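Local coordinates for protein LacI family sugar-binding transcriptional regulator (Enterococcus faecalis V583, PDB 4RK0) that binds ribose in a pocket between its two lobes and probably acts as a sugar-responsive, DNA-binding transcriptional regulator of the LacI type, at residues A[75-78]-A[79-83]; A[51-54]-A[55-58]; A[200-204]-A[205-209]; A[171-174]-A[175-178]; A[118-122]-A[123-127]. One frame throughout, in Å; residues are numbered along the deposited sequence.

All five contacts are local, each bridging neighbouring turns of a helix, its cap or the loop beside it. In chain order they run interaction 2, 1, 5, 4, 3. Interactions 1 and 2 lie in one lobe, centres about 13 Å apart, on helices 76-86 and 54-59 beside the mixed sheet. Interactions 3, 4 and 5 gather at the far end of the other lobe, where helices 187-199, 164-175 and 109-122 give way to loops feeding its parallel sheet; their centres are about 12 to 19 Å apart and each touches the others. Centres in the two groups are about 38 to 47 Å apart; both lie in outer parts of the lobes, none lining the ribose pocket.

Interaction 1 of 5, residues A[75-78]-A[79-83]; sequences SNQT and INETL
The carboxamide of Asn80 turns one face to the backbone oxygen of Asn76, which sits almost directly beneath the central carbon (Asn80 CG to Asn76 O 3.1 Å) and makes no hydrogen bond with the amide; the polar end bonds instead through OD1 to Arg84, one turn on. The second flat group, the Glu81 carboxylate, ends an extended chain beside the preceding turn, OE2 lying 4.1 Å from Thr78 CA. Its CG lies between the backbone N and the carbonyl carbon (chi1 77°) and touches the oxygen of Thr78, Glu81 CG to Thr78 O 3.5 Å, while OE2 is salt-bridged to Arg61. Ser75 is the N-cap of helix 76-86: its hydroxyl accepts from the Thr78 amide, Thr78 N to Ser75 OG 2.8 Å with 162° at the hydrogen. Regular turns follow, Asn80 N to Asn76 O at 3.0 Å and Glu81 N to Gln77 O at 3.1 Å. Thr82 bends its hydroxyl back on the helix, and OG1 donates to Thr78 O at a short 2.5 Å; the Thr82 amide adds a weak bond to the same oxygen. On the inner side Ile79 and Leu83 pack on Ile69 and Phe90, from strands 66-69 and 90-93 of this beta-alpha-beta unit. The chemistry is divided: serine and threonine hydroxyls serve the backbone, Asn80 and Glu81 engage arginines outside the segments, and the aliphatic residues bind the helix to its sheet.

Interaction 2 of 5, residues A[51-54]-A[55-58]; sequences REHE and YLTE
His53 and Leu56 meet through their CB atoms, His53 CB to Leu56 CB 4.0 Å, and Leu56 CD2 closes in on the same histidine carbon at 4.1 Å. Behind them the oxygen of His53, the N-cap residue, takes the amide of Thr57 in an almost straight bond, Thr57 N to His53 O 3.0 Å with 170° at the hydrogen. With chi1 at 52° the Thr57 hydroxyl folds back over this turn, OG1 lying 3.0 Å from Glu54 O and 3.2 Å from His53 O. Glu58 N to Glu54 O, 3.1 Å, continues the helix. One shell out, Asp48 OD2 accepts from Leu56 N and weakly from Tyr55 N, and Thr50 OG1 from Glu54 N, supplying acceptors to first-turn amides. Tyr55 reaches the dimer partner: its OH bonds to Phe38 O and its ring stacks on Tyr34, both of the second subunit. Helix 54-59 thus lies against strand 39-44, where Tyr55 and Leu56 both rest on Cys43, with the subunit interface beside it.

Interaction 3 of 5, residues A[200-204]-A[205-209]; sequences AGKKI and PEDYS
Asp207 reaches back to the amide of Lys203 in a short, tight bond: Lys203 N to Asp207 OD2 is 2.7 Å and nearly straight (174°), the N-H arriving on the anti side of the carboxylate, 30° out of its plane. The oxygen of Lys203 is gripped twice, by Tyr208 N at 3.1 Å, close to the C=O direction, and by Asp207 N at 2.8 Å, from well above the carbonyl plane. Between these anchors the chain doubles round a cis peptide before Pro205, and Ile204 CA points a C-H at Tyr208 O, 3.5 Å away, an oxygen that is buried without a hydrogen-bond partner. This turn joins helix 187-199, ended by a Schellman motif with Gly201 at positive phi, to strand 209-211, an alpha-to-beta link in the parallel-sheet lobe. Ile204 packs inward on Tyr194 and Leu197 of that helix; the Tyr208 ring, with Lys202 CB at its edge, packs on Ile174 and Leu175. The outer side is looser. Lys203 and Glu206 touch through Lys203 CB and Glu206 OE1 at 3.6 Å, yet their charged ends stay apart, Lys203 NZ to Glu206 OE1 6.4 Å. Lys203 NZ is likewise 5.6 Å from Asp207 OD2, too far for a salt bridge.

Interaction 4 of 5, residues A[171-174]-A[175-178]; sequences VPEI and LKTE
Thr177 grips the oxygen of Ile174 with two donors. Its hydroxyl comes in the carbonyl plane, on a lone pair, Thr177 OG1 to Ile174 O 2.8 Å; its amide comes from above that plane, Thr177 N to Ile174 O 3.0 Å. The hydroxyl is placed by a chi1 of 73°, which holds OG1 between the residue's own N and carbonyl carbon and turns it back to the helix. The same OG1 accepts from Ser179 N, so the threonine links the helical turn to the chain leaving it. One step earlier, Lys176 N bonds to Glu173 O at 3.0 Å, again from above the carbonyl plane (60° out of it), whereas Leu175 N meets Val171 O at 3.0 Å in an ordinary i to i+4 bond. The backbone thus changes from i+4 to i+3 bonding within a single turn. Thr177 CG2 packs on Glu173 O at 3.4 Å. On the outer side the oppositely charged Glu173 OE2 and Lys176 NZ stay 5.5 Å apart. Inward, Val171 CG1 touches Leu175 CD1 at 4.0 Å, the two side chains slanting across one another. Val171 and Leu175 lie on Leu197 of helix 187-199, Val171 and Ile174 on its Leu193; Ile174 also meets Ile158 of strand 154-159, while Thr177 touches Gln156 of that strand and Ile129 of strand 127-132.

Interaction 5 of 5, residues A[118-122]-A[123-127]; sequences KHLQE and QRHEQ
Gln123 CG lies over one face of the His119 ring, 4.1 Å from the ring centroid and 24° off the normal, a CH-pi contact displaced toward the rim, with Gln123 CG to His119 NE2 3.8 Å. The glutamine chain bends at chi2 (-74°), which brings its amide back beside the imidazole, the two planes 58° apart. Both polar ends then converge on one hydroxyl: His119 NE2 and Gln123 NE2 each hydrogen-bond to Thr270 OG1, fixing the rotation of ring and amide alike. His125 is set differently. The oxygen of Leu120 lies in the plane of its ring, at the edge, with His125 CD2 to Leu120 O 3.8 Å, and both ring nitrogens are engaged, ND1 with Thr180 OG1 and NE2 with Ala271 O. Beneath these side chains the backbone closes helix 109-122. Gln123 N still donates to His119 O at 3.0 Å, but Arg124 has positive phi, and its amide meets Gln121 O at 2.8 Å from well above the carbonyl plane. His125 N then reaches back to Leu120 O at 3.0 Å. The last two bonds, with Arg124 as C-prime residue, make the Schellman motif, which ends the helix and turns the chain into strand 127-132 of the parallel sheet.

Interaction 1 of 5, residues A[75-78]-A[79-83]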
loop_
_atom_site.group_PDB
_atom_site.type_symbol
_atom_site.label_atom_id
_atom_site.label_comp_id
_atom_site.label_asym_id
_atom_site.label_seq_id
_atom_site.Cartn_x
_atom_site.Cartn_y
_atom_site.Cartn_z
ATOM N N SER A 75 9.100 21.892 -8.201
ATOM C CA SER A 75 10.209 22.762 -7.882
ATOM C C SER A 75 9.691 24.008 -7.186
ATOM O O SER A 75 8.544 24.399 -7.377
ATOM C CB SER A 75 10.966 23.181 -9.161
ATOM O OG SER A 75 10.153 24.049 -9.940
ATOM N N ASN A 76 10.563 24.607 -6.390
ATOM C CA ASN A 76 10.329 25.912 -5.781
ATOM C C ASN A 76 10.008 26.974 -6.823
ATOM O O ASN A 76 9.129 27.793 -6.596
ATOM C CB ASN A 76 11.523 26.332 -4.914
ATOM C CG ASN A 76 11.670 25.474 -3.665
ATOM O OD1 ASN A 76 10.709 24.844 -3.225
ATOM N ND2 ASN A 76 12.872 25.440 -3.092
ATOM N N GLN A 77 10.674 26.932 -7.976
ATOM C CA GLN A 77 10.366 27.856 -9.067
ATOM C C GLN A 77 8.942 27.627 -9.550
ATOM O O GLN A 77 8.173 28.560 -9.683
ATOM C CB GLN A 77 11.351 27.689 -10.226
ATOM C CG GLN A 77 11.011 28.506 -11.466
ATOM C CD GLN A 77 12.218 28.739 -12.349
ATOM O OE1 GLN A 77 13.270 29.171 -11.874
ATOM N NE2 GLN A 77 12.074 28.459 -13.641
ATOM N N THR A 78 8.581 26.371 -9.801
ATOM C CA THR A 78 7.202 26.076 -10.219
ATOM C C THR A 78 6.179 26.578 -9.199
ATOM O O THR A 78 5.122 27.087 -9.558
ATOM C CB THR A 78 6.978 24.568 -10.438
ATOM O OG1 THR A 78 7.763 24.139 -11.554
ATOM C CG2 THR A 78 5.508 24.256 -10.718
ATOM N N ILE A 79 6.490 26.406 -7.920
ATOM C CA ILE A 79 5.551 26.771 -6.874
ATOM C C ILE A 79 5.309 28.297 -6.877
ATOM O O ILE A 79 4.163 28.768 -6.829
ATOM C CB ILE A 79 6.055 26.255 -5.509
ATOM C CG1 ILE A 79 5.769 24.747 -5.411
ATOM C CG2 ILE A 79 5.400 27.004 -4.358
ATOM C CD1 ILE A 79 6.443 24.065 -4.234
ATOM N N ASN A 80 6.394 29.051 -6.965
ATOM C CA ASN A 80 6.320 30.509 -7.037
ATOM C C ASN A 80 5.492 31.028 -8.213
ATOM O O ASN A 80 4.633 31.887 -8.028
ATOM C CB ASN A 80 7.727 31.096 -7.084
ATOM C CG ASN A 80 8.546 30.740 -5.859
ATOM O OD1 ASN A 80 8.041 30.159 -4.888
ATOM N ND2 ASN A 80 9.824 31.068 -5.904
ATOM N N GLU A 81 5.720 30.487 -9.402
ATOM C CA GLU A 81 5.026 30.943 -10.599
ATOM C C GLU A 81 3.571 30.474 -10.740
ATOM O O GLU A 81 2.809 31.053 -11.516
ATOM C CB GLU A 81 5.843 30.593 -11.854
ATOM C CG GLU A 81 5.786 29.140 -12.298
ATOM C CD GLU A 81 6.828 28.793 -13.355
ATOM O OE1 GLU A 81 7.784 29.578 -13.556
ATOM O OE2 GLU A 81 6.692 27.720 -13.986
ATOM N N THR A 82 3.171 29.439 -9.999
ATOM C CA THR A 82 1.819 28.919 -10.101
ATOM C C THR A 82 1.015 29.236 -8.845
ATOM O O THR A 82 0.039 29.982 -8.896
ATOM C CB THR A 82 1.835 27.394 -10.332
ATOM O OG1 THR A 82 2.606 26.769 -9.298
ATOM C CG2 THR A 82 2.459 27.054 -11.683
ATOM N N LEU A 83 1.431 28.673 -7.716
ATOM C CA LEU A 83 0.626 28.730 -6.512
ATOM C C LEU A 83 0.794 30.049 -5.739
ATOM O O LEU A 83 -0.193 30.606 -5.282
ATOM C CB LEU A 83 0.958 27.549 -5.590
ATOM C CG LEU A 83 0.911 26.131 -6.175
ATOM C CD1 LEU A 83 1.122 25.143 -5.033
ATOM C CD2 LEU A 83 -0.408 25.834 -6.880
#

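Interaction 2 of 5, residues A[51-54]-A[55-58]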
loop_
_atom_site.group_PDB
_atom_site.type_symbol
_atom_site.label_atom_id
_atom_site.label_comp_id
_atom_site.label_asym_id
_atom_site.label_seq_id
_atom_site.Cartn_x
_atom_site.Cartn_y
_atom_site.Cartn_z
ATOM N N ARG A 51 9.367 12.018 -19.141
ATOM C CA ARG A 51 10.678 12.493 -18.749
ATOM C C ARG A 51 10.703 13.733 -17.894
ATOM O O ARG A 51 11.549 13.860 -17.029
ATOM C CB ARG A 51 11.481 12.833 -20.015
ATOM C CG ARG A 51 12.265 11.673 -20.564
ATOM C CD ARG A 51 13.389 11.347 -19.611
ATOM N NE ARG A 51 14.417 10.577 -20.278
ATOM C CZ ARG A 51 14.376 9.265 -20.454
ATOM N NH1 ARG A 51 13.323 8.553 -20.029
ATOM N NH2 ARG A 51 15.405 8.682 -21.072
ATOM N N GLU A 52 9.820 14.680 -18.187
ATOM C CA GLU A 52 9.858 15.963 -17.499
ATOM C C GLU A 52 8.576 16.245 -16.726
ATOM O O GLU A 52 8.221 17.385 -16.516
ATOM C CB GLU A 52 10.171 17.083 -18.479
ATOM C CG GLU A 52 11.533 16.920 -19.119
ATOM C CD GLU A 52 11.745 17.898 -20.238
ATOM O OE1 GLU A 52 11.637 19.119 -19.983
ATOM O OE2 GLU A 52 11.971 17.426 -21.371
ATOM N N HIS A 53 7.914 15.181 -16.309
ATOM C CA HIS A 53 6.803 15.235 -15.384
ATOM C C HIS A 53 5.711 16.145 -15.894
ATOM O O HIS A 53 5.265 17.035 -15.187
ATOM C CB HIS A 53 7.289 15.651 -13.983
ATOM C CG HIS A 53 8.507 14.920 -13.522
ATOM N ND1 HIS A 53 8.548 13.544 -13.407
ATOM C CD2 HIS A 53 9.733 15.369 -13.160
ATOM C CE1 HIS A 53 9.749 13.181 -12.991
ATOM N NE2 HIS A 53 10.487 14.267 -12.835
ATOM N N GLU A 54 5.267 15.884 -17.122
ATOM C CA GLU A 54 4.280 16.700 -17.809
ATOM C C GLU A 54 2.952 16.716 -17.061
ATOM O O GLU A 54 2.234 17.719 -17.023
ATOM C CB GLU A 54 4.039 16.173 -19.236
ATOM C CG GLU A 54 5.248 16.231 -20.151
ATOM C CD GLU A 54 4.983 15.567 -21.481
ATOM O OE1 GLU A 54 3.817 15.559 -21.940
ATOM O OE2 GLU A 54 5.947 15.041 -22.062
ATOM N N TYR A 55 2.604 15.586 -16.475
ATOM C CA TYR A 55 1.344 15.506 -15.767
ATOM C C TYR A 55 1.386 16.310 -14.481
ATOM O O TYR A 55 0.401 17.001 -14.139
ATOM C CB TYR A 55 1.001 14.066 -15.430
ATOM C CG TYR A 55 -0.328 13.961 -14.756
ATOM C CD1 TYR A 55 -1.503 14.052 -15.510
ATOM C CD2 TYR A 55 -0.433 13.793 -13.376
ATOM C CE1 TYR A 55 -2.741 13.942 -14.908
ATOM C CE2 TYR A 55 -1.675 13.700 -12.763
ATOM C CZ TYR A 55 -2.825 13.776 -13.537
ATOM O OH TYR A 55 -4.086 13.673 -12.985
ATOM N N LEU A 56 2.503 16.218 -13.767
ATOM C CA LEU A 56 2.706 17.007 -12.569
ATOM C C LEU A 56 2.639 18.490 -12.867
ATOM O O LEU A 56 1.929 19.205 -12.185
ATOM C CB LEU A 56 4.052 16.707 -11.890
ATOM C CG LEU A 56 4.090 15.670 -10.762
ATOM C CD1 LEU A 56 3.454 14.354 -11.166
ATOM C CD2 LEU A 56 5.521 15.448 -10.308
ATOM N N THR A 57 3.379 18.952 -13.876
ATOM C CA THR A 57 3.375 20.384 -14.217
ATOM C C THR A 57 1.986 20.866 -14.622
ATOM O O THR A 57 1.610 21.998 -14.325
ATOM C CB THR A 57 4.436 20.718 -15.315
ATOM O OG1 THR A 57 4.279 19.843 -16.439
ATOM C CG2 THR A 57 5.820 20.564 -14.761
ATOM N N GLU A 58 1.197 20.020 -15.265
ATOM C CA GLU A 58 -0.162 20.398 -15.630
ATOM C C GLU A 58 -1.112 20.331 -14.432
ATOM O O GLU A 58 -2.059 21.111 -14.323
ATOM C CB GLU A 58 -0.673 19.501 -16.749
ATOM C CG GLU A 58 -1.595 20.190 -17.738
ATOM C CD GLU A 58 -1.404 19.671 -19.150
ATOM O OE1 GLU A 58 -1.226 18.445 -19.316
ATOM O OE2 GLU A 58 -1.426 20.490 -20.092
#

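Interaction 3 of 5, residues A[200-204]-A[205-209]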
loop_
_atom_site.group_PDB
_atom_site.type_symbol
_atom_site.label_atom_id
_atom_site.label_comp_id
_atom_site.label_asym_id
_atom_site.label_seq_id
_atom_site.Cartn_x
_atom_site.Cartn_y
_atom_site.Cartn_z
ATOM N N ALA A 200 20.548 -16.278 0.258
ATOM C CA ALA A 200 21.921 -16.599 0.520
ATOM C C ALA A 200 22.098 -17.484 1.734
ATOM O O ALA A 200 23.227 -17.710 2.154
ATOM C CB ALA A 200 22.728 -15.321 0.672
ATOM N N GLY A 201 21.014 -17.920 2.373
ATOM C CA GLY A 201 21.093 -18.716 3.605
ATOM C C GLY A 201 21.731 -17.996 4.791
ATOM O O GLY A 201 22.351 -18.621 5.642
ATOM N N LYS A 202 21.589 -16.677 4.845
ATOM C CA LYS A 202 22.129 -15.905 5.959
ATOM C C LYS A 202 20.988 -15.604 6.903
ATOM O O LYS A 202 19.874 -15.318 6.489
ATOM C CB LYS A 202 22.816 -14.632 5.463
ATOM C CG LYS A 202 23.860 -14.882 4.416
ATOM C CD LYS A 202 24.985 -15.771 4.908
ATOM C CE LYS A 202 26.057 -15.843 3.834
ATOM N NZ LYS A 202 27.163 -16.770 4.193
ATOM N N LYS A 203 21.264 -15.729 8.183
ATOM C CA LYS A 203 20.273 -15.568 9.202
ATOM C C LYS A 203 20.222 -14.141 9.779
ATOM O O LYS A 203 21.231 -13.476 9.872
ATOM C CB LYS A 203 20.531 -16.545 10.338
ATOM C CG LYS A 203 20.300 -18.012 10.006
ATOM C CD LYS A 203 20.433 -18.851 11.276
ATOM C CE LYS A 203 20.293 -20.347 11.040
ATOM N NZ LYS A 203 21.613 -20.991 10.808
ATOM N N ILE A 204 19.027 -13.728 10.164
ATOM C CA ILE A 204 18.799 -12.478 10.873
ATOM C C ILE A 204 18.125 -12.834 12.195
ATOM O O ILE A 204 17.025 -13.396 12.184
ATOM C CB ILE A 204 17.867 -11.560 10.052
ATOM C CG1 ILE A 204 18.470 -11.215 8.697
ATOM C CG2 ILE A 204 17.465 -10.324 10.861
ATOM C CD1 ILE A 204 17.418 -10.875 7.643
ATOM N N PRO A 205 18.704 -12.480 13.348
ATOM C CA PRO A 205 19.878 -11.587 13.497
ATOM C C PRO A 205 21.189 -12.326 13.700
ATOM O O PRO A 205 22.205 -11.681 13.973
ATOM C CB PRO A 205 19.536 -10.829 14.771
ATOM C CG PRO A 205 18.797 -11.835 15.603
ATOM C CD PRO A 205 17.974 -12.617 14.622
ATOM N N GLU A 206 21.190 -13.656 13.570
ATOM C CA GLU A 206 22.412 -14.430 13.859
ATOM C C GLU A 206 23.587 -14.048 12.973
ATOM O O GLU A 206 24.722 -14.001 13.468
ATOM C CB GLU A 206 22.189 -15.950 13.768
ATOM C CG GLU A 206 21.366 -16.530 14.899
ATOM C CD GLU A 206 19.867 -16.287 14.756
ATOM O OE1 GLU A 206 19.405 -15.762 13.710
ATOM O OE2 GLU A 206 19.139 -16.632 15.709
ATOM N N ASP A 207 23.347 -13.825 11.677
ATOM C CA ASP A 207 24.402 -13.367 10.771
ATOM C C ASP A 207 24.425 -11.850 10.592
ATOM O O ASP A 207 25.498 -11.257 10.547
ATOM C CB ASP A 207 24.294 -14.025 9.395
ATOM C CG ASP A 207 24.529 -15.521 9.458
ATOM O OD1 ASP A 207 25.387 -15.942 10.255
ATOM O OD2 ASP A 207 23.843 -16.281 8.743
ATOM N N TYR A 208 23.249 -11.235 10.445
ATOM C CA TYR A 208 23.168 -9.791 10.300
ATOM C C TYR A 208 22.057 -9.233 11.139
ATOM O O TYR A 208 20.968 -9.770 11.160
ATOM C CB TYR A 208 22.915 -9.386 8.867
ATOM C CG TYR A 208 24.035 -9.696 7.927
ATOM C CD1 TYR A 208 24.091 -10.917 7.273
ATOM C CD2 TYR A 208 25.040 -8.769 7.672
ATOM C CE1 TYR A 208 25.128 -11.216 6.405
ATOM C CE2 TYR A 208 26.069 -9.057 6.788
ATOM C CZ TYR A 208 26.098 -10.283 6.146
ATOM O OH TYR A 208 27.112 -10.595 5.275
ATOM N N SER A 209 22.384 -8.152 11.844
ATOM C CA SER A 209 21.436 -7.356 12.592
ATOM C C SER A 209 20.992 -6.290 11.637
ATOM O O SER A 209 21.833 -5.657 10.975
ATOM C CB SER A 209 22.116 -6.728 13.830
ATOM O OG SER A 209 22.257 -7.653 14.890
#

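Interaction 4 of 5, residues A[171-174]-A[175-178]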
loop_
_atom_site.group_PDB
_atom_site.type_symbol
_atom_site.label_atom_id
_atom_site.label_comp_id
_atom_site.label_asym_id
_atom_site.label_seq_id
_atom_site.Cartn_x
_atom_site.Cartn_y
_atom_site.Cartn_z
ATOM N N VAL A 171 22.165 -6.912 -1.673
ATOM C CA VAL A 171 22.646 -8.004 -0.853
ATOM C C VAL A 171 23.990 -8.575 -1.327
ATOM O O VAL A 171 24.874 -8.837 -0.504
ATOM C CB VAL A 171 21.562 -9.077 -0.618
ATOM C CG1 VAL A 171 22.163 -10.294 0.071
ATOM C CG2 VAL A 171 20.409 -8.499 0.202
ATOM N N PRO A 172 24.178 -8.710 -2.641
ATOM C CA PRO A 172 25.495 -9.219 -3.091
ATOM C C PRO A 172 26.682 -8.367 -2.622
ATOM O O PRO A 172 27.699 -8.905 -2.186
ATOM C CB PRO A 172 25.352 -9.240 -4.630
ATOM C CG PRO A 172 23.886 -9.430 -4.861
ATOM C CD PRO A 172 23.161 -8.765 -3.708
ATOM N N GLU A 173 26.553 -7.045 -2.671
ATOM C CA GLU A 173 27.639 -6.201 -2.217
ATOM C C GLU A 173 27.838 -6.339 -0.702
ATOM O O GLU A 173 28.961 -6.436 -0.211
ATOM C CB GLU A 173 27.416 -4.747 -2.639
ATOM C CG GLU A 173 28.221 -4.311 -3.856
ATOM C CD GLU A 173 29.602 -3.797 -3.482
ATOM O OE1 GLU A 173 29.681 -2.883 -2.625
ATOM O OE2 GLU A 173 30.603 -4.303 -4.041
ATOM N N ILE A 174 26.751 -6.391 0.051
ATOM C CA ILE A 174 26.881 -6.548 1.515
ATOM C C ILE A 174 27.633 -7.813 1.911
ATOM O O ILE A 174 28.438 -7.827 2.855
ATOM C CB ILE A 174 25.501 -6.568 2.173
ATOM C CG1 ILE A 174 24.825 -5.201 1.990
ATOM C CG2 ILE A 174 25.605 -6.904 3.644
ATOM C CD1 ILE A 174 23.334 -5.212 2.194
ATOM N N LEU A 175 27.362 -8.892 1.189
ATOM C CA LEU A 175 27.999 -10.159 1.484
ATOM C C LEU A 175 29.512 -10.152 1.268
ATOM O O LEU A 175 30.210 -10.983 1.830
ATOM C CB LEU A 175 27.340 -11.258 0.670
ATOM C CG LEU A 175 25.877 -11.532 1.010
ATOM C CD1 LEU A 175 25.390 -12.597 0.035
ATOM C CD2 LEU A 175 25.671 -11.953 2.468
ATOM N N LYS A 176 30.016 -9.202 0.482
ATOM C CA LYS A 176 31.451 -9.032 0.291
ATOM C C LYS A 176 32.133 -8.270 1.430
ATOM O O LYS A 176 33.344 -8.223 1.467
ATOM C CB LYS A 176 31.728 -8.311 -1.033
ATOM C CG LYS A 176 31.520 -9.166 -2.272
ATOM C CD LYS A 176 31.782 -8.349 -3.529
ATOM C CE LYS A 176 31.818 -9.212 -4.776
ATOM N NZ LYS A 176 30.461 -9.691 -5.150
ATOM N N THR A 177 31.369 -7.693 2.358
ATOM C CA THR A 177 31.927 -6.803 3.395
ATOM C C THR A 177 32.106 -7.564 4.698
ATOM O O THR A 177 31.627 -8.690 4.825
ATOM C CB THR A 177 30.992 -5.604 3.712
ATOM O OG1 THR A 177 29.854 -6.067 4.467
ATOM C CG2 THR A 177 30.486 -4.907 2.462
ATOM N N GLU A 178 32.772 -6.921 5.668
ATOM C CA GLU A 178 32.955 -7.443 7.032
ATOM C C GLU A 178 31.898 -6.939 8.031
ATOM O O GLU A 178 32.007 -7.178 9.244
ATOM C CB GLU A 178 34.331 -7.010 7.565
ATOM C CG GLU A 178 35.521 -7.602 6.833
ATOM C CD GLU A 178 36.119 -8.769 7.578
ATOM O OE1 GLU A 178 37.329 -8.720 7.886
ATOM O OE2 GLU A 178 35.368 -9.718 7.872
#

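Interaction 5 of 5, residues A[118-122]-A[123-127]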
loop_
_atom_site.group_PDB
_atom_site.type_symbol
_atom_site.label_atom_id
_atom_site.label_comp_id
_atom_site.label_asym_id
_atom_site.label_seq_id
_atom_site.Cartn_x
_atom_site.Cartn_y
_atom_site.Cartn_z
ATOM N N LYS A 118 22.312 4.457 17.943
ATOM C CA LYS A 118 22.457 4.180 19.358
ATOM C C LYS A 118 22.107 2.743 19.577
ATOM O O LYS A 118 22.727 2.065 20.359
ATOM C CB LYS A 118 21.516 5.013 20.231
ATOM C CG LYS A 118 21.987 6.422 20.573
ATOM C CD LYS A 118 21.073 7.016 21.644
ATOM C CE LYS A 118 21.194 8.526 21.734
ATOM N NZ LYS A 118 22.596 8.953 21.992
ATOM N N HIS A 119 21.084 2.290 18.885
ATOM C CA HIS A 119 20.705 0.910 19.018
ATOM C C HIS A 119 21.796 -0.055 18.576
ATOM O O HIS A 119 22.092 -1.026 19.293
ATOM C CB HIS A 119 19.448 0.654 18.226
ATOM C CG HIS A 119 18.987 -0.743 18.351
ATOM N ND1 HIS A 119 18.510 -1.250 19.534
ATOM C CD2 HIS A 119 19.014 -1.773 17.474
ATOM C CE1 HIS A 119 18.212 -2.525 19.368
ATOM N NE2 HIS A 119 18.532 -2.869 18.137
ATOM N N LEU A 120 22.380 0.177 17.392
ATOM C CA LEU A 120 23.434 -0.737 16.896
ATOM C C LEU A 120 24.663 -0.693 17.797
ATOM O O LEU A 120 25.312 -1.713 18.033
ATOM C CB LEU A 120 23.820 -0.459 15.449
ATOM C CG LEU A 120 22.747 -0.803 14.382
ATOM C CD1 LEU A 120 23.158 -0.372 12.994
ATOM C CD2 LEU A 120 22.426 -2.301 14.412
ATOM N N GLN A 121 24.967 0.477 18.328
ATOM C CA GLN A 121 26.031 0.579 19.360
ATOM C C GLN A 121 25.715 -0.231 20.632
ATOM O O GLN A 121 26.594 -0.936 21.138
ATOM C CB GLN A 121 26.251 2.073 19.703
ATOM C CG GLN A 121 27.596 2.452 20.309
ATOM C CD GLN A 121 27.700 3.956 20.564
ATOM O OE1 GLN A 121 26.920 4.746 20.018
ATOM N NE2 GLN A 121 28.658 4.354 21.391
ATOM N N GLU A 122 24.508 -0.083 21.191
ATOM C CA GLU A 122 24.079 -0.920 22.319
ATOM C C GLU A 122 24.221 -2.442 22.040
ATOM O O GLU A 122 24.597 -3.201 22.910
ATOM C CB GLU A 122 22.639 -0.595 22.709
ATOM C CG GLU A 122 22.195 -1.197 24.020
ATOM C CD GLU A 122 20.690 -1.311 24.121
ATOM O OE1 GLU A 122 20.116 -0.653 25.008
ATOM O OE2 GLU A 122 20.083 -2.054 23.313
ATOM N N GLN A 123 23.990 -2.850 20.804
ATOM C CA GLN A 123 24.197 -4.234 20.385
ATOM C C GLN A 123 25.641 -4.515 19.968
ATOM O O GLN A 123 25.957 -5.578 19.448
ATOM C CB GLN A 123 23.247 -4.551 19.234
ATOM C CG GLN A 123 21.765 -4.373 19.563
ATOM C CD GLN A 123 21.201 -5.467 20.460
ATOM O OE1 GLN A 123 21.736 -5.776 21.520
ATOM N NE2 GLN A 123 20.114 -6.057 20.029
ATOM N N ARG A 124 26.528 -3.546 20.184
ATOM C CA ARG A 124 27.978 -3.733 20.033
ATOM C C ARG A 124 28.476 -3.948 18.622
ATOM O O ARG A 124 29.573 -4.477 18.435
ATOM C CB ARG A 124 28.471 -4.898 20.882
ATOM C CG ARG A 124 27.809 -4.966 22.241
ATOM C CD ARG A 124 28.688 -5.627 23.298
ATOM N NE ARG A 124 28.667 -7.074 23.182
ATOM C CZ ARG A 124 27.878 -7.904 23.864
ATOM N NH1 ARG A 124 27.977 -9.212 23.639
ATOM N NH2 ARG A 124 26.982 -7.465 24.748
ATOM N N HIS A 125 27.717 -3.518 17.625
ATOM C CA HIS A 125 28.199 -3.590 16.247
ATOM C C HIS A 125 29.195 -2.479 15.965
ATOM O O HIS A 125 28.931 -1.331 16.279
ATOM C CB HIS A 125 27.029 -3.549 15.278
ATOM C CG HIS A 125 26.183 -4.767 15.395
ATOM N ND1 HIS A 125 26.481 -5.929 14.724
ATOM C CD2 HIS A 125 25.126 -5.044 16.187
ATOM C CE1 HIS A 125 25.621 -6.870 15.079
ATOM N NE2 HIS A 125 24.794 -6.364 15.971
ATOM N N GLU A 126 30.318 -2.840 15.344
ATOM C CA GLU A 126 31.435 -1.946 15.148
ATOM C C GLU A 126 31.656 -1.642 13.680
ATOM O O GLU A 126 32.298 -0.635 13.329
ATOM C CB GLU A 126 32.710 -2.575 15.780
ATOM C CG GLU A 126 32.587 -3.025 17.237
ATOM C CD GLU A 126 33.860 -3.669 17.785
ATOM O OE1 GLU A 126 34.700 -4.135 16.989
ATOM O OE2 GLU A 126 34.027 -3.714 19.028
ATOM N N GLN A 127 31.139 -2.515 12.819
ATOM C CA GLN A 127 31.186 -2.315 11.383
ATOM C C GLN A 127 29.784 -2.442 10.858
ATOM O O GLN A 127 29.174 -3.516 10.956
ATOM C CB GLN A 127 32.086 -3.351 10.728
ATOM C CG GLN A 127 33.489 -3.374 11.326
ATOM C CD GLN A 127 34.405 -4.350 10.623
ATOM O OE1 GLN A 127 34.765 -5.384 11.178
ATOM N NE2 GLN A 127 34.784 -4.030 9.393
#